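Local coordinates for chitin oligosaccahride binding protein NagB1 (Paenibacillus sp. FPU-7, PDB 7EHP), which binds short chitin oligosaccharides such as N,N'-diacetylchitobiose and, as an extracellular-type solute-binding protein, probably delivers them to an ABC transporter, at residues A168-N173 and G243-A248; P157-S162 and Q229-E234. All coordinates share one frame; numbering follows the deposited sequence.

Interaction 1: A168-N173 and G243-A248; sequences ANMMLN and GSWASA. With NAG (2-acetamido-2-deoxy-beta-D-glucopyranose), chain C; NAG (2-acetamido-2-deoxy-beta-D-glucopyranose), chain B.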
# COMPACT_ATOMS: atom_id res chain seq x y z
N ALA A 168 -4.08 10.32 0.11
CA ALA A 168 -5.09 10.84 1.02
C ALA A 168 -6.03 9.73 1.50
O ALA A 168 -6.59 9.81 2.60
CB ALA A 168 -5.89 11.95 0.34
N ASN A 169 -6.18 8.67 0.70
CA ASN A 169 -7.10 7.59 1.03
C ASN A 169 -6.54 6.61 2.05
O ASN A 169 -7.30 5.78 2.56
CB ASN A 169 -7.50 6.86 -0.25
CG ASN A 169 -8.43 7.69 -1.09
OD1 ASN A 169 -8.99 8.67 -0.59
ND2 ASN A 169 -8.59 7.33 -2.35
N MET A 170 -5.25 6.72 2.40
CA MET A 170 -4.64 5.75 3.31
C MET A 170 -5.27 5.92 4.69
O MET A 170 -6.00 5.05 5.17
CB MET A 170 -3.12 5.94 3.33
CG MET A 170 -2.43 5.06 2.28
SD MET A 170 -0.63 4.98 2.42
CE MET A 170 -0.10 6.69 2.27
N MET A 171 -5.03 7.07 5.33
CA MET A 171 -5.64 7.28 6.65
C MET A 171 -7.16 7.25 6.58
O MET A 171 -7.82 6.82 7.53
CB MET A 171 -5.16 8.60 7.26
CG MET A 171 -5.63 8.73 8.70
SD MET A 171 -5.54 10.38 9.40
CE MET A 171 -3.77 10.63 9.55
N LEU A 172 -7.73 7.69 5.46
CA LEU A 172 -9.17 7.65 5.31
C LEU A 172 -9.68 6.23 5.40
O LEU A 172 -10.75 5.98 5.98
CB LEU A 172 -9.58 8.32 3.99
CG LEU A 172 -11.06 8.41 3.58
CD1 LEU A 172 -11.85 9.36 4.52
CD2 LEU A 172 -11.18 8.85 2.13
N ASN A 173 -8.93 5.28 4.85
CA ASN A 173 -9.40 3.91 4.68
C ASN A 173 -9.79 3.47 6.06
O ASN A 173 -10.85 2.93 6.35
CB ASN A 173 -8.31 2.80 4.44
CG ASN A 173 -8.92 1.65 3.71
OD1 ASN A 173 -9.72 2.01 2.86
ND2 ASN A 173 -9.05 0.41 4.41
N GLY A 243 2.32 3.43 4.76
CA GLY A 243 2.51 2.00 4.71
C GLY A 243 3.90 1.59 5.15
O GLY A 243 4.83 2.39 5.14
N SER A 244 4.02 0.32 5.54
CA SER A 244 5.31 -0.21 5.98
C SER A 244 6.40 -0.08 4.91
O SER A 244 7.59 0.01 5.24
CB SER A 244 5.15 -1.68 6.38
OG SER A 244 4.51 -2.38 5.34
N TRP A 245 6.01 -0.07 3.63
CA TRP A 245 7.00 0.08 2.55
C TRP A 245 7.74 1.41 2.64
O TRP A 245 8.79 1.56 2.00
CB TRP A 245 6.31 -0.02 1.18
CG TRP A 245 5.29 1.06 0.99
CD1 TRP A 245 5.52 2.38 0.64
CD2 TRP A 245 3.88 0.95 1.20
NE1 TRP A 245 4.33 3.07 0.61
CE2 TRP A 245 3.31 2.22 0.95
CE3 TRP A 245 3.04 -0.10 1.59
CZ2 TRP A 245 1.94 2.45 1.06
CZ3 TRP A 245 1.69 0.13 1.70
CH2 TRP A 245 1.15 1.40 1.43
N ALA A 246 7.23 2.36 3.42
CA ALA A 246 7.82 3.70 3.51
C ALA A 246 9.14 3.70 4.24
O ALA A 246 9.93 4.63 4.06
CB ALA A 246 6.86 4.66 4.23
N SER A 247 9.40 2.70 5.08
CA SER A 247 10.68 2.63 5.76
C SER A 247 11.84 2.52 4.78
O SER A 247 12.97 2.87 5.13
CB SER A 247 10.68 1.46 6.73
OG SER A 247 10.67 0.24 6.01
N ALA A 248 11.59 2.06 3.54
CA ALA A 248 12.64 2.07 2.52
C ALA A 248 13.17 3.46 2.25
O ALA A 248 14.24 3.59 1.62
CB ALA A 248 12.12 1.44 1.23
C1 NAG C . 5.31 -0.17 -3.12
C2 NAG C . 4.40 -1.15 -2.39
C3 NAG C . 2.93 -0.81 -2.67
C4 NAG C . 2.65 0.69 -2.49
C5 NAG C . 3.74 1.55 -3.13
C6 NAG C . 3.62 3.04 -2.89
C7 NAG C . 5.62 -3.27 -2.18
C8 NAG C . 5.73 -4.68 -2.68
N2 NAG C . 4.68 -2.53 -2.76
O1 NAG C . 6.64 -0.51 -2.90
O3 NAG C . 2.11 -1.61 -1.83
O4 NAG C . 1.46 0.98 -3.22
O5 NAG C . 5.04 1.14 -2.68
O6 NAG C . 4.48 3.75 -3.78
O7 NAG C . 6.37 -2.83 -1.31
C1 NAG B . 0.29 1.12 -2.43
C2 NAG B . -0.84 1.51 -3.38
C3 NAG B . -2.15 1.65 -2.62
C4 NAG B . -2.45 0.37 -1.86
C5 NAG B . -1.27 0.01 -0.96
C6 NAG B . -1.45 -1.31 -0.24
C7 NAG B . -0.51 2.76 -5.47
C8 NAG B . -0.19 4.08 -6.07
N2 NAG B . -0.53 2.72 -4.13
O3 NAG B . -3.19 1.92 -3.54
O4 NAG B . -3.60 0.53 -1.05
O5 NAG B . -0.06 -0.10 -1.73
O6 NAG B . -1.77 -2.37 -1.13
O7 NAG B . -0.76 1.77 -6.16

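Interaction 2: P157-S162 and Q229-E234; sequences PFAFAS and QYAFRE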
# COMPACT_ATOMS: atom_id res chain seq x y z
N PRO A 157 1.37 17.95 13.11
CA PRO A 157 0.94 16.69 13.74
C PRO A 157 1.11 15.49 12.80
O PRO A 157 1.80 14.52 13.15
CB PRO A 157 -0.53 16.95 14.07
CG PRO A 157 -0.53 18.46 14.32
CD PRO A 157 0.31 18.96 13.17
N PHE A 158 0.50 15.53 11.62
CA PHE A 158 0.59 14.45 10.64
C PHE A 158 1.24 15.00 9.38
O PHE A 158 0.61 15.78 8.65
CB PHE A 158 -0.79 13.87 10.29
CG PHE A 158 -1.37 12.94 11.32
CD1 PHE A 158 -0.94 11.63 11.41
CD2 PHE A 158 -2.40 13.37 12.16
CE1 PHE A 158 -1.48 10.78 12.36
CE2 PHE A 158 -2.96 12.51 13.10
CZ PHE A 158 -2.50 11.22 13.20
N ALA A 159 2.49 14.60 9.12
CA ALA A 159 3.07 14.83 7.80
C ALA A 159 2.14 14.23 6.75
O ALA A 159 1.67 13.10 6.90
CB ALA A 159 4.46 14.19 7.70
N PHE A 160 1.89 14.98 5.67
CA PHE A 160 0.78 14.63 4.78
C PHE A 160 0.93 15.34 3.44
O PHE A 160 1.13 16.56 3.39
CB PHE A 160 -0.57 14.98 5.47
CG PHE A 160 -1.79 14.67 4.64
CD1 PHE A 160 -2.08 13.36 4.28
CD2 PHE A 160 -2.67 15.67 4.27
CE1 PHE A 160 -3.21 13.06 3.53
CE2 PHE A 160 -3.81 15.38 3.52
CZ PHE A 160 -4.08 14.07 3.14
N ALA A 161 0.86 14.58 2.36
CA ALA A 161 0.97 15.15 1.02
C ALA A 161 -0.10 14.50 0.15
O ALA A 161 -0.22 13.28 0.15
CB ALA A 161 2.37 14.90 0.46
N SER A 162 -0.89 15.31 -0.57
CA SER A 162 -2.06 14.79 -1.26
C SER A 162 -2.14 15.17 -2.74
O SER A 162 -3.20 14.98 -3.35
CB SER A 162 -3.35 15.25 -0.56
OG SER A 162 -3.42 16.67 -0.58
N GLN A 229 7.12 12.09 3.47
CA GLN A 229 8.21 11.32 4.06
C GLN A 229 9.41 12.21 4.35
O GLN A 229 10.09 12.02 5.36
CB GLN A 229 8.58 10.16 3.12
CG GLN A 229 7.42 9.15 3.00
CD GLN A 229 7.65 8.06 1.97
OE1 GLN A 229 8.64 8.07 1.24
NE2 GLN A 229 6.74 7.10 1.93
N TYR A 230 9.66 13.20 3.49
CA TYR A 230 10.69 14.18 3.84
C TYR A 230 10.35 14.85 5.17
O TYR A 230 11.19 14.89 6.08
CB TYR A 230 10.81 15.25 2.75
CG TYR A 230 11.12 14.78 1.34
CD1 TYR A 230 11.78 13.58 1.07
CD2 TYR A 230 10.77 15.59 0.26
CE1 TYR A 230 12.06 13.20 -0.27
CE2 TYR A 230 11.03 15.22 -1.06
CZ TYR A 230 11.68 14.04 -1.32
OH TYR A 230 11.91 13.74 -2.64
N ALA A 231 9.12 15.38 5.30
CA ALA A 231 8.76 16.14 6.49
C ALA A 231 8.94 15.31 7.74
O ALA A 231 9.52 15.78 8.73
CB ALA A 231 7.32 16.65 6.39
N PHE A 232 8.48 14.06 7.71
CA PHE A 232 8.63 13.20 8.87
C PHE A 232 10.09 12.88 9.16
O PHE A 232 10.55 12.99 10.30
CB PHE A 232 7.83 11.91 8.68
CG PHE A 232 7.91 10.99 9.85
CD1 PHE A 232 7.34 11.36 11.07
CD2 PHE A 232 8.57 9.77 9.75
CE1 PHE A 232 7.41 10.52 12.17
CE2 PHE A 232 8.66 8.93 10.84
CZ PHE A 232 8.07 9.30 12.06
N ARG A 233 10.84 12.46 8.14
CA ARG A 233 12.21 12.02 8.43
C ARG A 233 13.12 13.19 8.77
O ARG A 233 14.14 13.00 9.45
CB ARG A 233 12.77 11.19 7.27
CG ARG A 233 13.52 11.97 6.21
CD ARG A 233 13.90 11.05 5.04
NE ARG A 233 14.45 11.81 3.92
CZ ARG A 233 14.41 11.42 2.65
NH1 ARG A 233 13.84 10.26 2.32
NH2 ARG A 233 14.93 12.19 1.71
N GLU A 234 12.78 14.40 8.35
CA GLU A 234 13.55 15.58 8.71
C GLU A 234 13.08 16.20 10.03
O GLU A 234 13.52 17.30 10.38
CB GLU A 234 13.50 16.60 7.57
CG GLU A 234 14.33 16.18 6.34
CD GLU A 234 13.98 16.92 5.03
OE1 GLU A 234 13.25 17.95 5.05
OE2 GLU A 234 14.44 16.46 3.96

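Interaction 1: A168-N173 and G243-A248
Gly243, which meets Met170 across this contact, accepts at its carbonyl O a 3.0 Å hydrogen bond from Ala246 N. This bond starts the 3-10 turn of 244-248 and fixes the backbone from which the Trp245 indole springs. CG of Trp245 lies between its own backbone N and carbonyl carbon (chi1 61°), a rotation that folds the ring back beneath Gly243, whose CA stands 3.5 Å above one face, toward the rim. Glycine suits the place because its bare CA lets the indole lie close; a CB there would fall about 2.2 Å from Trp245 CH2.

Met170 reaches across from helix 165-180. Its chain runs out extended through chi2 (-170°), bringing SD to 3.9 Å from Trp245 CZ2, with Gly243 N close by as well. The sulfur stands 5.0 Å from the centroid of the six-membered ring and 71° off its normal, an oblique Met-aromatic contact in which a flexible, polarisable thioether moulds itself to the indole. NE1, the one polar atom of the indole, is hydrogen-bonded to Tyr225 OH, which helps fix the turn of the ring.

The ring face turned away from Gly243 receives the sugar. C4 of the chain C NAG lies 3.8 Å above its centre with the C-H directed at the ring, a CH-pi contact, and C5 of the chain B NAG, joined through the glycosidic oxygen, comes 3.7 Å from Trp245 CH2. Without the indole, as with an alanine at this position, both sugars would probably lose their apolar platform, Tyr225 OH its partner and the Met170 sulfur its aromatic neighbour. While groups such as Asp44 and Arg17 hydrogen-bond the glycan, this tryptophan supplies the aromatic platform characteristic of the carbohydrate pocket in sugar-binding proteins.

Interaction 2: P157-S162 and Q229-E234
Ala159 and Phe232 meet where strand 156-159 is covered by helix 225-233, within a long beta-alpha-beta crossover. The connection from this strand to its parallel neighbour 237-243 is rich in helices, and helix 225-233 is the last of them. Phe232 starts the contact at its CB, which lies 4.2 Å from Ala159 CB. From there CG sets off anti to the backbone N (chi1 -179°), and this rotation carries the ring away from the alanine: CG is already 5.2 Å from Ala159 CB, and CZ at the far end of the ring is 7.5 Å from that same methyl. Only the root of the side chain therefore serves the contact with 157-162. The Phe232 side chain also touches Met240 of strand 237-243, as suits a large aromatic group between a helix and the sheet.

Ala231, the preceding residue, points its methyl at the strand. Its CB is 4.0 Å from Ala159 CB, and the two alanines let strand and helix backbones approach until the CA atoms of Ala159 and Phe232 are 5.9 Å apart. Ala159 also touches Ala237 and pairs its backbone with Met239, which ties the same residue to the neighbouring strand. All three touching residues are buried, and their apolar character fits a contact held by van der Waals packing. The methyl CB of Ala159 sits as near to the helix backbone as to its alanine partner, 4.0 Å from Phe232 N.

How the interactions relate
The centres of the two interactions lie 11 Å apart, and their segments alternate along the chain: 157-162, 168-173, 229-234, 243-248. Strand 156-159 leads into helix 165-180, while helix 225-233 leads into strand 237-243, at whose end the Trp245 loop begins; the two strands are parallel neighbours in one sheet. Interaction 1 faces the bound glycan; the centre of interaction 2 lies about 17 Å from the centre of the chain, against about 6 Å for interaction 1. They also touch directly, Ala246 CB lying 3.4 Å from Gln229 NE2 and Met171 CE 3.5 Å from Phe158 CD1. The loop carrying the sugar platform thus packs against the helix of interaction 2, and helix 165-180 against its strand.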